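Side-chain contacts in sugar kinase, pfkB family (Thermotoga maritima, PDB 2AJR), which is probably a phosphofructokinase of the PfkB carbohydrate kinase family, using ATP to phosphorylate a sugar phosphate: residues A[14-19]-A[56-61]; A[171-176]-A[197-202]; A[234-239]-A[288-293]. All blocks are in the same frame, centred on the assembly; numbering follows the deposited sequence.

All three contacts reach the same large central sheet. Contact 1 lies nearest the middle, its centre about 8 Å from that of the chain, where strand 14-18 meets helix 53-63. Contacts 2 and 3 each lie about 16 Å from the chain centre, on neighbouring strands 200-201 and 236-241. Their own centres are about 13 Å apart and they touch: Pro198 O takes a probable hydrogen bond from Ser234 OG, at 2.6 Å. Contact 1 touches neither, with nearest atoms about 7 Å from contact 2 and about 11 Å from contact 3. The magnesium ion is bound by His267, Ala304, Arg307 and Glu309; the Val57 side chain is about 11 Å from that of Ala304.

Contact 1: A[14-19]-A[56-61]; sequences VLTVTL and NVSIAL. With ACT (acetate ion), chain D.
Thr16 of strand 14-18 meets Ser58 and Val57 of helix 53-63, joining a central-sheet strand to a covering helix in the α/β ribokinase-like fold of PfkB kinases. From CB, which lies 3.6 Å from Ser58 OG, the threonine splits into a polar and an apolar branch. Its hydroxyl sits between the backbone N and the carbonyl carbon (chi1 70°), and from there Thr16 OG1 reaches Ser58 OG in a 2.8 Å hydrogen bond; either may donate. Both hydroxyls have a further partner, Ser68 OG for the serine and, weakly, Gly54 O for the threonine, so a buried polar pair is linked into a small network. The methyl branch, Thr16 CG2, slides past Val57 in the opposite direction, 4.0 Å from CG1 of that valine. A beta-branched threonine suits the site because it serves both neighbours at once. One turn along the helix, Leu61 crosses Val14 at about a right angle, and both side chains also touch Val280 of helix 271-286. Asn56, turned from the strand, binds Asp273 and Lys310 and weakly an acetate. Leu61 CD1 rests against the whole fork of Val14, 3.9 Å from CG1 and 4.0 Å from CG2.

Contact 2: A[171-176]-A[197-202]; sequences LARERG and FPNVVK
The side-chain oxygen of Asn199 accepts a hydrogen bond from the backbone N-H of Val179, while the guanidinium of Arg173 lies against it from across the contact. Asn199 OD1 stands 2.9 Å above the plane of that group, displaced toward its rim. Although Arg173 NE is only 3.0 Å from Asn199 OD1, the N-H points too poorly to make a hydrogen bond, and the amide and guanidinium planes stand 57° apart. The bond to Val179 and another from Asn199 ND2 to Gln235 OE1 hold the amide between Val179 of strand 178-182 and Gln235, just ahead of strand 236-241.

Arg173 leaves the last turn of helix 164-174 and bends at chi2 (53°) and again at chi3. These kinks bring the long chain round alongside residues 197-199 and let NH1 make a weak hydrogen bond with Val177 O. Its methylene carbons pass the carbonyl of Phe197, with Arg173 CD 3.5 Å from Phe197 O, which lies at the edge of the guanidinium, near its plane. Phe197 offers this oxygen while its CB points away and its ring meets Tyr192.

The helix itself ends in a Schellman motif with Gly176 as the C-prime residue: the positive phi there comes easily to a residue without CB. Beyond it, strand 178-182 opens a beta-alpha-beta crossover through helix 185-193 to parallel strand 200-201. An amide oxygen thus rests over the guanidinium face without a hydrogen bond. Any electrostatic gain from Asn199 OD1 and Phe197 O is probably modest, partly offset by two facing donors, Asn199 ND2 and Arg173 NH2, 3.1 Å apart.

Contact 3: A[234-239]-A[288-293]; sequences SQVSVV and ANFLEM
Phe290, at the first turn of helix 290-304, packs its ring obliquely against Val236 and Gln235, and it has the most surface buried here. Valine and glutamine meet different ends of the ring. Near its attached end Val236 CG1 comes to 3.7 Å from Phe290 CD1, and the other branch, Val236 CG2, lies 4.0 Å from Phe290 CB. The CB of the valine points to the helix, and a chi1 of 67° then places CG1 by Phe290 CD1, leaving CG2 near Phe290 CB. At the far end of the ring, Gln235 CB is 3.7 Å from Phe290 CZ.

The glutamine stretches onward past the ring, its amide plane 69° from that of the phenyl group. The amide also passes close to CZ, with Gln235 CD 3.8 Å from Phe290 CZ, while its polar end is engaged by Asn199. A side chain that is both aliphatic and polar suits a partly exposed position just before strand 236-241.

In the ribokinase-like fold this strand belongs to the central sheet, and Val236 faces the layer of helices that includes helix 290-304. Being short and branched, valine fits both the strand backbone and the close approach of the ring.

A carbonyl oxygen of the residue two before the phenylalanine, Ala288 O, in the loop ahead of the helix, stands 3.7 Å above the ring plane and over its centre. Asn289 is the N-cap, a common role for asparagine because its short side chain can fold back: Glu292 N donates to Asn289 OD1 over 3.2 Å with an N-H...O angle of 159°, the donor tilted from the carbonyl plane.

Contact 1: A[14-19]-A[56-61]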
ATOM      1  N   VAL A  14      -0.767   0.056  32.127  1.00 45.78           N
ATOM      2  CA  VAL A  14      -1.786  -0.505  31.249  1.00 40.35           C
ATOM      3  C   VAL A  14      -1.185  -1.536  30.307  1.00 37.52           C
ATOM      4  O   VAL A  14      -0.057  -1.380  29.847  1.00 36.90           O
ATOM      5  CB  VAL A  14      -2.452   0.622  30.414  1.00 40.45           C
ATOM      6  CG1 VAL A  14      -3.547   0.074  29.498  1.00 35.84           C
ATOM      7  CG2 VAL A  14      -3.002   1.718  31.327  1.00 39.33           C
ATOM      8  N   LEU A  15      -1.953  -2.588  30.022  1.00 35.21           N
ATOM      9  CA  LEU A  15      -1.631  -3.566  28.978  1.00 32.57           C
ATOM     10  C   LEU A  15      -2.596  -3.393  27.809  1.00 32.51           C
ATOM     11  O   LEU A  15      -3.808  -3.476  28.016  1.00 32.07           O
ATOM     12  CB  LEU A  15      -1.772  -4.991  29.521  1.00 32.89           C
ATOM     13  CG  LEU A  15      -1.752  -6.168  28.524  1.00 34.18           C
ATOM     14  CD1 LEU A  15      -0.401  -6.241  27.813  1.00 28.07           C
ATOM     15  CD2 LEU A  15      -2.089  -7.492  29.200  1.00 30.75           C
ATOM     16  N   THR A  16      -2.071  -3.172  26.599  1.00 29.90           N
ATOM     17  CA  THR A  16      -2.905  -3.133  25.400  1.00 29.65           C
ATOM     18  C   THR A  16      -2.621  -4.377  24.557  1.00 31.53           C
ATOM     19  O   THR A  16      -1.461  -4.750  24.339  1.00 30.93           O
ATOM     20  CB  THR A  16      -2.694  -1.859  24.537  1.00 29.64           C
ATOM     21  OG1 THR A  16      -1.399  -1.879  23.915  1.00 27.66           O
ATOM     22  CG2 THR A  16      -2.823  -0.613  25.374  1.00 25.87           C
ATOM     23  N   VAL A  17      -3.700  -5.013  24.097  1.00 31.67           N
ATOM     24  CA  VAL A  17      -3.619  -6.198  23.272  1.00 30.24           C
ATOM     25  C   VAL A  17      -4.133  -5.845  21.894  1.00 30.65           C
ATOM     26  O   VAL A  17      -5.243  -5.361  21.758  1.00 31.69           O
ATOM     27  CB  VAL A  17      -4.504  -7.295  23.834  1.00 32.21           C
ATOM     28  CG1 VAL A  17      -4.626  -8.468  22.826  1.00 21.40           C
ATOM     29  CG2 VAL A  17      -3.972  -7.738  25.201  1.00 27.46           C
ATOM     30  N   THR A  18      -3.321  -6.095  20.879  1.00 30.56           N
ATOM     31  CA  THR A  18      -3.682  -5.835  19.485  1.00 30.66           C
ATOM     32  C   THR A  18      -3.309  -7.085  18.710  1.00 29.80           C
ATOM     33  O   THR A  18      -2.184  -7.231  18.249  1.00 32.77           O
ATOM     34  CB  THR A  18      -2.888  -4.635  18.919  1.00 32.48           C
ATOM     35  OG1 THR A  18      -3.055  -3.502  19.780  1.00 36.35           O
ATOM     36  CG2 THR A  18      -3.329  -4.307  17.506  1.00 27.85           C
ATOM     37  N   LEU A  19      -4.236  -8.015  18.591  1.00 29.84           N
ATOM     38  CA  LEU A  19      -3.921  -9.282  17.976  1.00 29.03           C
ATOM     39  C   LEU A  19      -3.615  -9.121  16.502  1.00 29.66           C
ATOM     40  O   LEU A  19      -2.899  -9.951  15.930  1.00 30.88           O
ATOM     41  CB  LEU A  19      -5.046 -10.289  18.207  1.00 27.49           C
ATOM     42  CG  LEU A  19      -5.235 -10.683  19.676  1.00 28.22           C
ATOM     43  CD1 LEU A  19      -6.102 -11.924  19.788  1.00 22.39           C
ATOM     44  CD2 LEU A  19      -3.896 -10.911  20.375  1.00 20.33           C
ATOM     45  N   ASN A  56      -2.742   2.023  18.951  1.00 33.21           N
ATOM     46  CA  ASN A  56      -3.102   3.444  18.923  1.00 33.11           C
ATOM     47  C   ASN A  56      -3.449   3.906  20.353  1.00 32.22           C
ATOM     48  O   ASN A  56      -3.161   5.046  20.726  1.00 30.55           O
ATOM     49  CB  ASN A  56      -4.290   3.745  17.981  1.00 32.30           C
ATOM     50  CG  ASN A  56      -3.990   3.517  16.481  1.00 33.01           C
ATOM     51  OD1 ASN A  56      -2.889   3.752  15.973  1.00 31.28           O
ATOM     52  ND2 ASN A  56      -5.021   3.102  15.761  1.00 37.28           N
ATOM     53  N   VAL A  57      -4.062   3.017  21.141  1.00 31.00           N
ATOM     54  CA  VAL A  57      -4.364   3.328  22.545  1.00 30.43           C
ATOM     55  C   VAL A  57      -3.074   3.526  23.326  1.00 30.09           C
ATOM     56  O   VAL A  57      -2.983   4.459  24.110  1.00 31.98           O
ATOM     57  CB  VAL A  57      -5.244   2.253  23.220  1.00 31.68           C
ATOM     58  CG1 VAL A  57      -5.307   2.458  24.729  1.00 29.48           C
ATOM     59  CG2 VAL A  57      -6.641   2.262  22.619  1.00 27.24           C
ATOM     60  N   SER A  58      -2.074   2.682  23.090  1.00 29.02           N
ATOM     61  CA  SER A  58      -0.753   2.895  23.674  1.00 29.98           C
ATOM     62  C   SER A  58      -0.146   4.231  23.265  1.00 30.19           C
ATOM     63  O   SER A  58       0.397   4.955  24.095  1.00 30.53           O
ATOM     64  CB  SER A  58       0.206   1.767  23.296  1.00 30.84           C
ATOM     65  OG  SER A  58      -0.095   0.573  24.010  1.00 33.80           O
ATOM     66  N   ILE A  59      -0.227   4.564  21.983  1.00 31.59           N
ATOM     67  CA  ILE A  59       0.293   5.851  21.512  1.00 31.64           C
ATOM     68  C   ILE A  59      -0.478   6.979  22.221  1.00 31.73           C
ATOM     69  O   ILE A  59       0.134   7.856  22.823  1.00 33.27           O
ATOM     70  CB  ILE A  59       0.239   5.969  19.957  1.00 32.37           C
ATOM     71  CG1 ILE A  59       1.217   4.958  19.328  1.00 33.97           C
ATOM     72  CG2 ILE A  59       0.567   7.402  19.488  1.00 26.52           C
ATOM     73  CD1 ILE A  59       0.931   4.598  17.868  1.00 29.63           C
ATOM     74  N   ALA A  60      -1.806   6.924  22.172  1.00 30.75           N
ATOM     75  CA  ALA A  60      -2.674   7.862  22.901  1.00 30.88           C
ATOM     76  C   ALA A  60      -2.303   8.020  24.393  1.00 31.67           C
ATOM     77  O   ALA A  60      -2.121   9.135  24.885  1.00 32.66           O
ATOM     78  CB  ALA A  60      -4.122   7.432  22.779  1.00 27.85           C
ATOM     79  N   LEU A  61      -2.199   6.914  25.116  1.00 30.95           N
ATOM     80  CA  LEU A  61      -1.830   6.985  26.523  1.00 31.28           C
ATOM     81  C   LEU A  61      -0.450   7.642  26.735  1.00 31.98           C
ATOM     82  O   LEU A  61      -0.267   8.416  27.695  1.00 32.78           O
ATOM     83  CB  LEU A  61      -1.887   5.601  27.176  1.00 30.02           C
ATOM     84  CG  LEU A  61      -3.291   5.026  27.348  1.00 30.16           C
ATOM     85  CD1 LEU A  61      -3.211   3.587  27.844  1.00 32.97           C
ATOM     86  CD2 LEU A  61      -4.135   5.882  28.288  1.00 19.80           C
TER
HETATM   87  C   ACT D 321      -6.274   0.800  12.285  1.00 39.16           C
HETATM   88  O   ACT D 321      -5.981   0.373  11.093  1.00 36.56           O
HETATM   89  OXT ACT D 321      -5.676   1.833  12.737  1.00 39.69           O
HETATM   90  CH3 ACT D 321      -7.254   0.098  13.182  1.00 32.50           C

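Contact 2: A[171-176]-A[197-202]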
ATOM      1  N   LEU A 171      -9.208 -14.512  31.899  1.00 35.25           N
ATOM      2  CA  LEU A 171      -7.936 -14.502  32.595  1.00 33.95           C
ATOM      3  C   LEU A 171      -7.723 -13.177  33.332  1.00 33.68           C
ATOM      4  O   LEU A 171      -7.337 -13.176  34.504  1.00 33.62           O
ATOM      5  CB  LEU A 171      -6.806 -14.744  31.601  1.00 34.10           C
ATOM      6  CG  LEU A 171      -6.750 -16.155  31.007  1.00 33.92           C
ATOM      7  CD1 LEU A 171      -5.996 -16.163  29.673  1.00 27.40           C
ATOM      8  CD2 LEU A 171      -6.106 -17.096  32.001  1.00 29.67           C
ATOM      9  N   ALA A 172      -7.986 -12.062  32.648  1.00 33.28           N
ATOM     10  CA  ALA A 172      -7.835 -10.724  33.229  1.00 34.32           C
ATOM     11  C   ALA A 172      -8.710 -10.584  34.463  1.00 35.90           C
ATOM     12  O   ALA A 172      -8.266 -10.166  35.550  1.00 35.06           O
ATOM     13  CB  ALA A 172      -8.210  -9.657  32.214  1.00 33.19           C
ATOM     14  N   ARG A 173      -9.959 -10.981  34.279  1.00 37.18           N
ATOM     15  CA  ARG A 173     -11.006 -10.738  35.251  1.00 38.44           C
ATOM     16  C   ARG A 173     -10.856 -11.618  36.502  1.00 39.11           C
ATOM     17  O   ARG A 173     -11.001 -11.139  37.622  1.00 39.92           O
ATOM     18  CB  ARG A 173     -12.360 -10.937  34.553  1.00 39.61           C
ATOM     19  CG  ARG A 173     -13.397  -9.891  34.820  1.00 39.80           C
ATOM     20  CD  ARG A 173     -12.976  -8.457  34.574  1.00 36.15           C
ATOM     21  NE  ARG A 173     -13.607  -7.666  35.631  1.00 41.97           N
ATOM     22  CZ  ARG A 173     -13.030  -7.285  36.775  1.00 40.26           C
ATOM     23  NH1 ARG A 173     -11.754  -7.539  37.028  1.00 48.49           N
ATOM     24  NH2 ARG A 173     -13.734  -6.600  37.669  1.00 41.47           N
ATOM     25  N   GLU A 174     -10.524 -12.892  36.323  1.00 39.91           N
ATOM     26  CA  GLU A 174     -10.225 -13.761  37.456  1.00 40.81           C
ATOM     27  C   GLU A 174      -9.120 -13.190  38.347  1.00 40.65           C
ATOM     28  O   GLU A 174      -9.070 -13.484  39.526  1.00 41.30           O
ATOM     29  CB  GLU A 174      -9.828 -15.162  36.966  1.00 41.21           C
ATOM     30  CG  GLU A 174     -11.033 -16.028  36.569  1.00 43.86           C
ATOM     31  CD  GLU A 174     -10.680 -17.277  35.755  1.00 42.76           C
ATOM     32  OE1 GLU A 174      -9.509 -17.447  35.332  1.00 45.02           O
ATOM     33  OE2 GLU A 174     -11.606 -18.087  35.526  1.00 43.96           O
ATOM     34  N   ARG A 175      -8.245 -12.367  37.783  1.00 41.45           N
ATOM     35  CA  ARG A 175      -7.095 -11.821  38.504  1.00 41.71           C
ATOM     36  C   ARG A 175      -7.366 -10.399  38.989  1.00 40.12           C
ATOM     37  O   ARG A 175      -6.445  -9.683  39.370  1.00 40.38           O
ATOM     38  CB  ARG A 175      -5.879 -11.817  37.575  1.00 42.35           C
ATOM     39  CG  ARG A 175      -4.594 -12.330  38.184  1.00 50.19           C
ATOM     40  CD  ARG A 175      -3.739 -13.025  37.123  1.00 59.16           C
ATOM     41  NE  ARG A 175      -4.452 -14.157  36.521  1.00 62.37           N
ATOM     42  CZ  ARG A 175      -3.943 -14.976  35.604  1.00 62.99           C
ATOM     43  NH1 ARG A 175      -2.698 -14.810  35.172  1.00 68.55           N
ATOM     44  NH2 ARG A 175      -4.676 -15.976  35.124  1.00 60.44           N
ATOM     45  N   GLY A 176      -8.625  -9.983  38.961  1.00 38.51           N
ATOM     46  CA  GLY A 176      -8.996  -8.636  39.391  1.00 38.58           C
ATOM     47  C   GLY A 176      -8.454  -7.493  38.540  1.00 38.62           C
ATOM     48  O   GLY A 176      -8.395  -6.350  39.009  1.00 39.06           O
ATOM     49  N   PHE A 197     -16.806 -10.956  32.204  1.00 35.84           N
ATOM     50  CA  PHE A 197     -17.264  -9.894  31.334  1.00 35.31           C
ATOM     51  C   PHE A 197     -16.375  -8.649  31.433  1.00 35.25           C
ATOM     52  O   PHE A 197     -15.762  -8.394  32.475  1.00 36.06           O
ATOM     53  CB  PHE A 197     -18.711  -9.541  31.695  1.00 37.64           C
ATOM     54  CG  PHE A 197     -19.674 -10.681  31.511  1.00 35.73           C
ATOM     55  CD1 PHE A 197     -20.160 -10.991  30.250  1.00 34.82           C
ATOM     56  CD2 PHE A 197     -20.071 -11.454  32.594  1.00 38.51           C
ATOM     57  CE1 PHE A 197     -21.035 -12.053  30.061  1.00 40.00           C
ATOM     58  CE2 PHE A 197     -20.945 -12.526  32.426  1.00 39.49           C
ATOM     59  CZ  PHE A 197     -21.430 -12.825  31.149  1.00 43.52           C
ATOM     60  N   PRO A 198     -16.292  -7.866  30.342  1.00 34.51           N
ATOM     61  CA  PRO A 198     -15.572  -6.605  30.385  1.00 33.72           C
ATOM     62  C   PRO A 198     -16.181  -5.612  31.362  1.00 32.76           C
ATOM     63  O   PRO A 198     -17.382  -5.578  31.516  1.00 33.16           O
ATOM     64  CB  PRO A 198     -15.717  -6.083  28.959  1.00 34.29           C
ATOM     65  CG  PRO A 198     -15.985  -7.274  28.152  1.00 32.38           C
ATOM     66  CD  PRO A 198     -16.816  -8.131  28.993  1.00 33.55           C
ATOM     67  N   ASN A 199     -15.344  -4.814  32.009  1.00 33.05           N
ATOM     68  CA  ASN A 199     -15.819  -3.731  32.855  1.00 34.14           C
ATOM     69  C   ASN A 199     -16.410  -2.578  32.031  1.00 35.01           C
ATOM     70  O   ASN A 199     -17.453  -2.014  32.399  1.00 36.15           O
ATOM     71  CB  ASN A 199     -14.681  -3.226  33.720  1.00 32.70           C
ATOM     72  CG  ASN A 199     -14.175  -4.285  34.647  1.00 35.28           C
ATOM     73  OD1 ASN A 199     -13.242  -5.033  34.321  1.00 32.11           O
ATOM     74  ND2 ASN A 199     -14.826  -4.405  35.795  1.00 30.52           N
ATOM     75  N   VAL A 200     -15.720  -2.247  30.935  1.00 33.76           N
ATOM     76  CA  VAL A 200     -16.109  -1.197  29.998  1.00 33.62           C
ATOM     77  C   VAL A 200     -16.126  -1.774  28.583  1.00 32.68           C
ATOM     78  O   VAL A 200     -15.121  -2.288  28.111  1.00 32.04           O
ATOM     79  CB  VAL A 200     -15.098  -0.030  29.996  1.00 34.52           C
ATOM     80  CG1 VAL A 200     -15.540   1.042  28.999  1.00 29.87           C
ATOM     81  CG2 VAL A 200     -14.930   0.548  31.392  1.00 30.31           C
ATOM     82  N   VAL A 201     -17.270  -1.707  27.922  1.00 32.25           N
ATOM     83  CA  VAL A 201     -17.400  -2.208  26.557  1.00 33.09           C
ATOM     84  C   VAL A 201     -17.776  -1.053  25.630  1.00 33.98           C
ATOM     85  O   VAL A 201     -18.612  -0.207  25.967  1.00 35.63           O
ATOM     86  CB  VAL A 201     -18.428  -3.378  26.448  1.00 33.71           C
ATOM     87  CG1 VAL A 201     -19.871  -2.933  26.850  1.00 32.37           C
ATOM     88  CG2 VAL A 201     -18.411  -3.963  25.053  1.00 32.68           C
ATOM     89  N   LYS A 202     -17.122  -0.995  24.481  1.00 34.69           N
ATOM     90  CA  LYS A 202     -17.455  -0.018  23.449  1.00 35.72           C
ATOM     91  C   LYS A 202     -17.485  -0.768  22.124  1.00 34.19           C
ATOM     92  O   LYS A 202     -16.463  -0.977  21.502  1.00 35.66           O
ATOM     93  CB  LYS A 202     -16.443   1.138  23.438  1.00 36.29           C
ATOM     94  CG  LYS A 202     -16.611   2.081  22.278  1.00 37.25           C
ATOM     95  CD  LYS A 202     -16.227   3.494  22.617  1.00 38.44           C
ATOM     96  CE  LYS A 202     -16.041   4.320  21.340  1.00 42.78           C
ATOM     97  NZ  LYS A 202     -17.307   4.436  20.594  1.00 45.07           N
TER

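Contact 3: A[234-239]-A[288-293]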
ATOM      1  N   SER A 234     -21.665  -5.798  32.151  1.00 39.87           N
ATOM      2  CA  SER A 234     -20.539  -4.873  32.262  1.00 38.85           C
ATOM      3  C   SER A 234     -20.989  -3.645  33.022  1.00 37.08           C
ATOM      4  O   SER A 234     -22.158  -3.290  32.985  1.00 37.71           O
ATOM      5  CB  SER A 234     -20.062  -4.439  30.878  1.00 38.22           C
ATOM      6  OG  SER A 234     -19.552  -5.533  30.141  1.00 39.66           O
ATOM      7  N   GLN A 235     -20.056  -2.974  33.683  1.00 36.20           N
ATOM      8  CA  GLN A 235     -20.389  -1.787  34.475  1.00 33.86           C
ATOM      9  C   GLN A 235     -20.711  -0.581  33.605  1.00 34.85           C
ATOM     10  O   GLN A 235     -21.500   0.277  34.002  1.00 35.12           O
ATOM     11  CB  GLN A 235     -19.251  -1.427  35.421  1.00 34.04           C
ATOM     12  CG  GLN A 235     -18.887  -2.532  36.397  1.00 33.36           C
ATOM     13  CD  GLN A 235     -17.749  -2.137  37.287  1.00 33.20           C
ATOM     14  OE1 GLN A 235     -16.592  -2.144  36.875  1.00 32.65           O
ATOM     15  NE2 GLN A 235     -18.066  -1.766  38.512  1.00 33.52           N
ATOM     16  N   VAL A 236     -20.098  -0.488  32.424  1.00 34.59           N
ATOM     17  CA  VAL A 236     -20.440   0.604  31.519  1.00 33.60           C
ATOM     18  C   VAL A 236     -20.326   0.173  30.067  1.00 34.74           C
ATOM     19  O   VAL A 236     -19.392  -0.536  29.688  1.00 36.11           O
ATOM     20  CB  VAL A 236     -19.595   1.873  31.808  1.00 32.91           C
ATOM     21  CG1 VAL A 236     -18.144   1.636  31.481  1.00 28.51           C
ATOM     22  CG2 VAL A 236     -20.159   3.092  31.064  1.00 27.99           C
ATOM     23  N   SER A 237     -21.313   0.578  29.273  1.00 34.41           N
ATOM     24  CA  SER A 237     -21.309   0.349  27.846  1.00 34.59           C
ATOM     25  C   SER A 237     -21.365   1.694  27.146  1.00 33.82           C
ATOM     26  O   SER A 237     -22.071   2.587  27.591  1.00 33.77           O
ATOM     27  CB  SER A 237     -22.495  -0.524  27.442  1.00 35.31           C
ATOM     28  OG  SER A 237     -23.730   0.083  27.753  1.00 36.55           O
ATOM     29  N   VAL A 238     -20.587   1.845  26.077  1.00 33.82           N
ATOM     30  CA  VAL A 238     -20.593   3.056  25.268  1.00 32.09           C
ATOM     31  C   VAL A 238     -20.894   2.632  23.845  1.00 32.21           C
ATOM     32  O   VAL A 238     -20.108   1.917  23.230  1.00 30.06           O
ATOM     33  CB  VAL A 238     -19.256   3.789  25.292  1.00 33.78           C
ATOM     34  CG1 VAL A 238     -19.368   5.094  24.472  1.00 37.71           C
ATOM     35  CG2 VAL A 238     -18.820   4.079  26.715  1.00 27.19           C
ATOM     36  N   VAL A 239     -22.049   3.065  23.340  1.00 33.23           N
ATOM     37  CA  VAL A 239     -22.564   2.614  22.052  1.00 32.82           C
ATOM     38  C   VAL A 239     -22.767   3.787  21.113  1.00 33.55           C
ATOM     39  O   VAL A 239     -23.399   4.771  21.465  1.00 32.01           O
ATOM     40  CB  VAL A 239     -23.893   1.853  22.225  1.00 33.42           C
ATOM     41  CG1 VAL A 239     -24.468   1.489  20.890  1.00 28.27           C
ATOM     42  CG2 VAL A 239     -23.678   0.605  23.095  1.00 31.19           C
ATOM     43  N   ALA A 288     -13.163   5.404  38.999  1.00 46.49           N
ATOM     44  CA  ALA A 288     -14.208   4.769  38.193  1.00 45.46           C
ATOM     45  C   ALA A 288     -15.549   5.501  38.214  1.00 45.02           C
ATOM     46  O   ALA A 288     -16.587   4.899  38.507  1.00 45.92           O
ATOM     47  CB  ALA A 288     -14.401   3.339  38.653  1.00 46.17           C
ATOM     48  N   ASN A 289     -15.529   6.796  37.914  1.00 44.02           N
ATOM     49  CA  ASN A 289     -16.756   7.533  37.657  1.00 42.28           C
ATOM     50  C   ASN A 289     -17.028   7.409  36.162  1.00 40.95           C
ATOM     51  O   ASN A 289     -16.356   8.034  35.343  1.00 41.95           O
ATOM     52  CB  ASN A 289     -16.620   8.993  38.074  1.00 42.61           C
ATOM     53  CG  ASN A 289     -17.901   9.775  37.868  1.00 45.00           C
ATOM     54  OD1 ASN A 289     -18.495   9.748  36.788  1.00 47.79           O
ATOM     55  ND2 ASN A 289     -18.339  10.476  38.908  1.00 45.90           N
ATOM     56  N   PHE A 290     -18.017   6.591  35.818  1.00 38.85           N
ATOM     57  CA  PHE A 290     -18.205   6.113  34.456  1.00 36.32           C
ATOM     58  C   PHE A 290     -18.735   7.155  33.485  1.00 35.63           C
ATOM     59  O   PHE A 290     -18.220   7.284  32.383  1.00 37.81           O
ATOM     60  CB  PHE A 290     -19.106   4.883  34.458  1.00 35.12           C
ATOM     61  CG  PHE A 290     -18.504   3.710  35.165  1.00 34.71           C
ATOM     62  CD1 PHE A 290     -17.294   3.183  34.741  1.00 37.51           C
ATOM     63  CD2 PHE A 290     -19.133   3.132  36.263  1.00 36.16           C
ATOM     64  CE1 PHE A 290     -16.717   2.101  35.404  1.00 40.67           C
ATOM     65  CE2 PHE A 290     -18.572   2.038  36.921  1.00 31.77           C
ATOM     66  CZ  PHE A 290     -17.362   1.526  36.491  1.00 35.00           C
ATOM     67  N   LEU A 291     -19.754   7.900  33.872  1.00 35.72           N
ATOM     68  CA  LEU A 291     -20.269   8.924  32.981  1.00 36.40           C
ATOM     69  C   LEU A 291     -19.141   9.897  32.661  1.00 37.87           C
ATOM     70  O   LEU A 291     -18.888  10.193  31.484  1.00 37.20           O
ATOM     71  CB  LEU A 291     -21.477   9.667  33.568  1.00 36.37           C
ATOM     72  CG  LEU A 291     -22.099  10.657  32.561  1.00 37.22           C
ATOM     73  CD1 LEU A 291     -22.478   9.949  31.268  1.00 22.87           C
ATOM     74  CD2 LEU A 291     -23.290  11.412  33.142  1.00 33.50           C
ATOM     75  N   GLU A 292     -18.442  10.368  33.694  1.00 38.54           N
ATOM     76  CA  GLU A 292     -17.304  11.280  33.471  1.00 39.18           C
ATOM     77  C   GLU A 292     -16.175  10.630  32.656  1.00 39.08           C
ATOM     78  O   GLU A 292     -15.519  11.307  31.870  1.00 37.97           O
ATOM     79  CB  GLU A 292     -16.785  11.866  34.780  1.00 39.07           C
ATOM     80  CG  GLU A 292     -17.832  12.717  35.527  1.00 35.68           C
ATOM     81  CD  GLU A 292     -18.143  14.045  34.843  1.00 37.07           C
ATOM     82  OE1 GLU A 292     -17.213  14.832  34.580  1.00 44.55           O
ATOM     83  OE2 GLU A 292     -19.331  14.322  34.590  1.00 38.52           O
HETATM   84  N   MSE A 293     -15.976   9.323  32.807  1.00 40.14           N
HETATM   85  CA  MSE A 293     -15.063   8.596  31.922  1.00 44.39           C
HETATM   86  C   MSE A 293     -15.477   8.673  30.474  1.00 39.09           C
HETATM   87  O   MSE A 293     -14.660   8.995  29.629  1.00 37.10           O
HETATM   88  CB  MSE A 293     -15.012   7.126  32.260  1.00 45.34           C
HETATM   89  CG  MSE A 293     -13.999   6.755  33.295  1.00 52.33           C
HETATM   90 SE   MSE A 293     -13.996   4.821  33.493  1.00 63.40          SE
HETATM   91  CE  MSE A 293     -14.219   4.316  31.704  1.00 26.72           C
TER